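Local coordinates for glycosyl transferase (Staphylococcus aureus, PDB 5U02), which belongs to the TarS-type glycosyltransferases and comprises a helical linker followed by two beta-rich C-terminal domains, at residues A[229-243]-A[255-268]. Numbering follows the deposited sequence.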
loop_
_atom_site.group_PDB
_atom_site.type_symbol
_atom_site.label_atom_id
_atom_site.label_comp_id
_atom_site.label_asym_id
_atom_site.label_seq_id
_atom_site.Cartn_x
_atom_site.Cartn_y
_atom_site.Cartn_z
ATOM N N ARG A 229 -13.939 5.163 15.011
ATOM C CA ARG A 229 -15.110 5.625 14.274
ATOM C C ARG A 229 -14.962 7.114 13.998
ATOM O O ARG A 229 -14.581 7.881 14.889
ATOM C CB ARG A 229 -16.385 5.330 15.074
ATOM C CG ARG A 229 -17.683 5.713 14.385
ATOM C CD ARG A 229 -18.212 4.535 13.591
ATOM N NE ARG A 229 -19.559 4.726 13.092
ATOM C CZ ARG A 229 -19.851 5.422 11.995
ATOM N NH1 ARG A 229 -18.887 6.013 11.300
ATOM N NH2 ARG A 229 -21.114 5.554 11.585
ATOM N N VAL A 230 -15.221 7.522 12.756
ATOM C CA VAL A 230 -14.870 8.869 12.326
ATOM C C VAL A 230 -16.116 9.634 11.904
ATOM O O VAL A 230 -17.132 9.056 11.501
ATOM C CB VAL A 230 -13.833 8.854 11.181
ATOM C CG1 VAL A 230 -12.571 8.117 11.611
ATOM C CG2 VAL A 230 -14.420 8.236 9.932
ATOM N N GLY A 231 -16.021 10.958 12.001
ATOM C CA GLY A 231 -17.066 11.838 11.524
ATOM C C GLY A 231 -17.509 12.875 12.533
ATOM O O GLY A 231 -17.844 13.999 12.152
ATOM N N ASN A 232 -17.514 12.519 13.824
ATOM C CA ASN A 232 -18.046 13.421 14.841
ATOM C C ASN A 232 -17.155 14.638 15.054
ATOM O O ASN A 232 -17.647 15.681 15.503
ATOM C CB ASN A 232 -18.267 12.666 16.160
ATOM C CG ASN A 232 -16.971 12.200 16.804
ATOM O OD1 ASN A 232 -16.445 12.856 17.703
ATOM N ND2 ASN A 232 -16.456 11.060 16.358
ATOM N N GLN A 233 -15.864 14.535 14.742
ATOM C CA GLN A 233 -14.980 15.686 14.630
ATOM C C GLN A 233 -14.675 15.877 13.153
ATOM O O GLN A 233 -14.182 14.955 12.495
ATOM C CB GLN A 233 -13.693 15.489 15.436
ATOM C CG GLN A 233 -13.916 15.315 16.930
ATOM C CD GLN A 233 -14.740 16.444 17.527
ATOM O OE1 GLN A 233 -14.466 17.622 17.288
ATOM N NE2 GLN A 233 -15.765 16.088 18.296
ATOM N N ARG A 234 -14.980 17.059 12.629
ATOM C CA ARG A 234 -14.843 17.273 11.198
ATOM C C ARG A 234 -14.877 18.761 10.898
ATOM O O ARG A 234 -15.391 19.562 11.683
ATOM C CB ARG A 234 -15.955 16.560 10.422
ATOM C CG ARG A 234 -17.349 17.070 10.762
ATOM C CD ARG A 234 -18.399 16.396 9.904
ATOM N NE ARG A 234 -19.753 16.845 10.218
ATOM C CZ ARG A 234 -20.552 16.254 11.100
ATOM N NH1 ARG A 234 -20.139 15.183 11.766
ATOM N NH2 ARG A 234 -21.771 16.729 11.310
ATOM N N ASN A 235 -14.318 19.118 9.745
ATOM C CA ASN A 235 -14.646 20.399 9.149
ATOM C C ASN A 235 -16.081 20.359 8.633
ATOM O O ASN A 235 -16.677 19.291 8.465
ATOM C CB ASN A 235 -13.680 20.741 8.012
ATOM C CG ASN A 235 -12.325 21.199 8.514
ATOM O OD1 ASN A 235 -12.220 21.809 9.576
ATOM N ND2 ASN A 235 -11.279 20.918 7.742
ATOM N N LYS A 236 -16.635 21.541 8.385
ATOM C CA LYS A 236 -18.027 21.633 7.966
ATOM C C LYS A 236 -18.253 20.827 6.692
ATOM O O LYS A 236 -17.528 20.985 5.705
ATOM C CB LYS A 236 -18.419 23.096 7.754
ATOM C CG LYS A 236 -19.920 23.326 7.634
ATOM C CD LYS A 236 -20.233 24.781 7.310
ATOM C CE LYS A 236 -21.731 25.053 7.347
ATOM N NZ LYS A 236 -22.049 26.497 7.121
ATOM N N TYR A 237 -19.247 19.937 6.732
ATOM C CA TYR A 237 -19.587 19.122 5.572
ATOM C C TYR A 237 -19.977 20.019 4.405
ATOM O O TYR A 237 -20.779 20.948 4.560
ATOM C CB TYR A 237 -20.723 18.167 5.931
ATOM C CG TYR A 237 -21.104 17.171 4.853
ATOM C CD1 TYR A 237 -20.198 16.215 4.403
ATOM C CD2 TYR A 237 -22.386 17.160 4.317
ATOM C CE1 TYR A 237 -20.554 15.295 3.434
ATOM C CE2 TYR A 237 -22.750 16.238 3.353
ATOM C CZ TYR A 237 -21.833 15.312 2.915
ATOM O OH TYR A 237 -22.199 14.404 1.953
ATOM N N ALA A 238 -19.399 19.744 3.234
ATOM C CA ALA A 238 -19.425 20.698 2.133
ATOM C C ALA A 238 -20.700 20.644 1.300
ATOM O O ALA A 238 -20.868 21.485 0.413
ATOM C CB ALA A 238 -18.212 20.472 1.227
ATOM N N TYR A 239 -21.599 19.696 1.555
ATOM C CA TYR A 239 -22.805 19.538 0.758
ATOM C C TYR A 239 -24.048 19.669 1.630
ATOM O O TYR A 239 -24.009 19.458 2.846
ATOM C CB TYR A 239 -22.827 18.177 0.049
ATOM C CG TYR A 239 -21.567 17.873 -0.726
ATOM C CD1 TYR A 239 -21.416 18.297 -2.037
ATOM C CD2 TYR A 239 -20.526 17.168 -0.141
ATOM C CE1 TYR A 239 -20.261 18.028 -2.747
ATOM C CE2 TYR A 239 -19.368 16.896 -0.843
ATOM C CZ TYR A 239 -19.243 17.325 -2.145
ATOM O OH TYR A 239 -18.092 17.051 -2.844
ATOM N N THR A 240 -25.158 20.027 0.985
ATOM C CA THR A 240 -26.465 19.903 1.617
ATOM C C THR A 240 -26.728 18.444 1.971
ATOM O O THR A 240 -26.317 17.525 1.254
ATOM C CB THR A 240 -27.559 20.418 0.677
ATOM O OG1 THR A 240 -27.239 21.748 0.249
ATOM C CG2 THR A 240 -28.914 20.425 1.370
ATOM N N ALA A 241 -27.414 18.234 3.094
ATOM C CA ALA A 241 -27.743 16.881 3.522
ATOM C C ALA A 241 -28.486 16.136 2.421
ATOM O O ALA A 241 -29.240 16.731 1.646
ATOM C CB ALA A 241 -28.585 16.919 4.798
ATOM N N GLU A 242 -28.235 14.830 2.338
ATOM C CA GLU A 242 -28.811 13.884 1.387
ATOM C C GLU A 242 -28.239 14.014 -0.026
ATOM O O GLU A 242 -28.657 13.260 -0.914
ATOM C CB GLU A 242 -30.344 13.974 1.336
ATOM C CG GLU A 242 -31.016 13.654 2.671
ATOM C CD GLU A 242 -30.753 12.225 3.132
ATOM O OE1 GLU A 242 -30.676 11.322 2.273
ATOM O OE2 GLU A 242 -30.611 12.004 4.353
ATOM N N THR A 243 -27.284 14.915 -0.263
ATOM C CA THR A 243 -26.578 14.938 -1.539
ATOM C C THR A 243 -25.957 13.570 -1.816
ATOM O O THR A 243 -25.308 12.983 -0.944
ATOM C CB THR A 243 -25.497 16.025 -1.526
ATOM O OG1 THR A 243 -26.115 17.313 -1.454
ATOM C CG2 THR A 243 -24.639 15.957 -2.783
ATOM N N ARG A 255 -28.367 5.000 -5.454
ATOM C CA ARG A 255 -27.769 6.203 -4.900
ATOM C C ARG A 255 -26.855 5.813 -3.748
ATOM O O ARG A 255 -27.162 4.892 -2.982
ATOM C CB ARG A 255 -28.829 7.215 -4.430
ATOM C CG ARG A 255 -29.785 6.732 -3.336
ATOM C CD ARG A 255 -30.652 7.898 -2.858
ATOM N NE ARG A 255 -31.782 7.492 -2.022
ATOM C CZ ARG A 255 -31.774 7.514 -0.693
ATOM N NH1 ARG A 255 -30.686 7.912 -0.045
ATOM N NH2 ARG A 255 -32.848 7.140 -0.007
ATOM N N LEU A 256 -25.711 6.491 -3.666
ATOM C CA LEU A 256 -24.795 6.396 -2.534
ATOM C C LEU A 256 -24.877 7.736 -1.816
ATOM O O LEU A 256 -24.536 8.775 -2.393
ATOM C CB LEU A 256 -23.370 6.085 -2.989
ATOM C CG LEU A 256 -22.284 5.875 -1.933
ATOM C CD1 LEU A 256 -22.662 4.719 -1.041
ATOM C CD2 LEU A 256 -20.916 5.619 -2.570
ATOM N N THR A 257 -25.355 7.717 -0.578
ATOM C CA THR A 257 -25.679 8.940 0.156
ATOM C C THR A 257 -24.864 9.010 1.435
ATOM O O THR A 257 -25.132 8.238 2.376
ATOM C CB THR A 257 -27.174 8.992 0.483
ATOM O OG1 THR A 257 -27.940 8.859 -0.722
ATOM C CG2 THR A 257 -27.536 10.310 1.164
ATOM N N PRO A 258 -23.862 9.882 1.525
ATOM C CA PRO A 258 -23.228 10.132 2.821
ATOM C C PRO A 258 -24.201 10.817 3.763
ATOM O O PRO A 258 -25.048 11.612 3.347
ATOM C CB PRO A 258 -22.048 11.052 2.479
ATOM C CG PRO A 258 -21.816 10.854 1.008
ATOM C CD PRO A 258 -23.173 10.582 0.427
ATOM N N TYR A 259 -24.075 10.499 5.047
ATOM C CA TYR A 259 -24.901 11.134 6.065
ATOM C C TYR A 259 -24.243 10.913 7.414
ATOM O O TYR A 259 -23.273 10.159 7.540
ATOM C CB TYR A 259 -26.334 10.587 6.055
ATOM C CG TYR A 259 -26.411 9.146 6.500
ATOM C CD1 TYR A 259 -26.011 8.121 5.654
ATOM C CD2 TYR A 259 -26.877 8.803 7.761
ATOM C CE1 TYR A 259 -26.063 6.789 6.052
ATOM C CE2 TYR A 259 -26.938 7.475 8.168
ATOM C CZ TYR A 259 -26.534 6.473 7.312
ATOM O OH TYR A 259 -26.603 5.159 7.735
ATOM N N PHE A 260 -24.793 11.575 8.427
ATOM C CA PHE A 260 -24.246 11.571 9.772
ATOM C C PHE A 260 -25.263 10.968 10.726
ATOM O O PHE A 260 -26.453 11.292 10.659
ATOM C CB PHE A 260 -23.858 12.989 10.195
ATOM C CG PHE A 260 -22.813 13.605 9.310
ATOM C CD1 PHE A 260 -21.469 13.329 9.508
ATOM C CD2 PHE A 260 -23.174 14.426 8.257
ATOM C CE1 PHE A 260 -20.504 13.879 8.678
ATOM C CE2 PHE A 260 -22.216 14.984 7.432
ATOM C CZ PHE A 260 -20.877 14.713 7.644
ATOM N N THR A 261 -24.790 10.091 11.604
ATOM C CA THR A 261 -25.682 9.311 12.441
ATOM C C THR A 261 -26.282 10.172 13.546
ATOM O O THR A 261 -25.723 11.190 13.960
ATOM C CB THR A 261 -24.947 8.117 13.050
ATOM O OG1 THR A 261 -23.818 8.578 13.806
ATOM C CG2 THR A 261 -24.479 7.173 11.952
ATOM N N LYS A 262 -27.440 9.729 14.030
ATOM C CA LYS A 262 -28.200 10.502 15.000
ATOM C C LYS A 262 -27.560 10.463 16.382
ATOM O O LYS A 262 -27.513 11.486 17.076
ATOM C CB LYS A 262 -29.631 9.977 15.069
ATOM C CG LYS A 262 -30.602 10.952 15.679
ATOM C CD LYS A 262 -30.569 12.245 14.894
ATOM C CE LYS A 262 -31.499 13.278 15.480
ATOM N NZ LYS A 262 -31.163 14.632 14.964
ATOM N N ASP A 263 -27.063 9.295 16.795
ATOM C CA ASP A 263 -26.633 9.121 18.177
ATOM C C ASP A 263 -25.297 9.798 18.454
ATOM O O ASP A 263 -25.139 10.441 19.498
ATOM C CB ASP A 263 -26.565 7.633 18.530
ATOM C CG ASP A 263 -25.782 6.819 17.517
ATOM O OD1 ASP A 263 -25.059 7.405 16.683
ATOM O OD2 ASP A 263 -25.876 5.578 17.569
ATOM N N PHE A 264 -24.319 9.669 17.548
ATOM C CA PHE A 264 -22.983 10.190 17.816
ATOM C C PHE A 264 -22.411 11.018 16.673
ATOM O O PHE A 264 -21.220 11.348 16.709
ATOM C CB PHE A 264 -22.016 9.052 18.163
ATOM C CG PHE A 264 -22.419 8.281 19.380
ATOM C CD1 PHE A 264 -22.280 8.833 20.642
ATOM C CD2 PHE A 264 -22.959 7.011 19.264
ATOM C CE1 PHE A 264 -22.664 8.127 21.770
ATOM C CE2 PHE A 264 -23.346 6.301 20.386
ATOM C CZ PHE A 264 -23.196 6.857 21.639
ATOM N N ASN A 265 -23.214 11.357 15.664
ATOM C CA ASN A 265 -22.818 12.330 14.646
ATOM C C ASN A 265 -21.619 11.847 13.829
ATOM O O ASN A 265 -20.780 12.645 13.400
ATOM C CB ASN A 265 -22.530 13.692 15.293
ATOM C CG ASN A 265 -22.616 14.839 14.313
ATOM O OD1 ASN A 265 -23.278 14.744 13.283
ATOM N ND2 ASN A 265 -21.940 15.938 14.631
ATOM N N ASN A 266 -21.511 10.539 13.617
ATOM C CA ASN A 266 -20.461 9.966 12.790
ATOM C C ASN A 266 -20.970 9.755 11.368
ATOM O O ASN A 266 -22.172 9.669 11.124
ATOM C CB ASN A 266 -19.965 8.643 13.375
ATOM C CG ASN A 266 -19.227 8.830 14.684
ATOM O OD1 ASN A 266 -19.695 8.401 15.736
ATOM N ND2 ASN A 266 -18.078 9.480 14.628
ATOM N N ILE A 267 -20.038 9.650 10.430
ATOM C CA ILE A 267 -20.396 9.628 9.016
ATOM C C ILE A 267 -20.536 8.188 8.545
ATOM O O ILE A 267 -19.750 7.308 8.917
ATOM C CB ILE A 267 -19.365 10.408 8.177
ATOM C CG1 ILE A 267 -19.843 10.535 6.730
ATOM C CG2 ILE A 267 -17.985 9.756 8.243
ATOM C CD1 ILE A 267 -19.046 11.524 5.919
ATOM N N SER A 268 -21.561 7.944 7.731
ATOM C CA SER A 268 -21.821 6.630 7.165
ATOM C C SER A 268 -22.248 6.795 5.712
ATOM O O SER A 268 -22.487 7.908 5.235
ATOM C CB SER A 268 -22.889 5.880 7.970
ATOM O OG SER A 268 -22.463 5.666 9.305
HETATM O O HOH W 1 -20.014 16.397 17.156
HETATM O O HOH W 2 -24.840 13.994 1.693
HETATM O O HOH W 3 -27.049 13.378 4.209
#
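With CG between its backbone N and carbonyl carbon (chi1 62°) and an extended chain to NE, Arg234 reaches Phe260, whose CG lies beside its own N. The site lies in the first TarS C-terminal domain, an E-set-like antiparallel beta fold. Here the long loop between strands 224-229 and 245-249 folds over the hairpin formed by strands 252-260 and 267-274.

The Arg234 guanidinium stacks on one face of Phe260, with CZ 3.6 Å from the ring centroid, a cation-pi contact. Its polar partners lie near the guanidinium plane, at the edge. Arg234 NH1 bonds to Gly231 O at 2.6 Å and weakly to Asn265 O. Arg234 NH2 reaches Asn265 OD1 at 3.2 Å. These bonds help fix the rotation of the group over the ring. Phe260 also turns its edge, CE2 and CZ, into a face of Tyr237, a T-shaped pair with planes at 85°. Tyr237 OH rests on Pro258 CB at 3.4 Å and donates to a water that bridges Thr243 O and Pro258 O.

Just after the hairpin turn, Ile267 N donates to Val230 O at 3.2 Å. Gly231 packs closely against Asn266 and Ile267. At the other end of the loop, Glu242 OE1 sits near Thr257 CG2, but its salt bridge is to Arg297.

Arg229 lays its guanidinium over Asn266 CB and also forms a salt bridge with Asp214. Arg229 NH1 gives Ile267 O a nearly straight bond of 2.8 Å, at 171°.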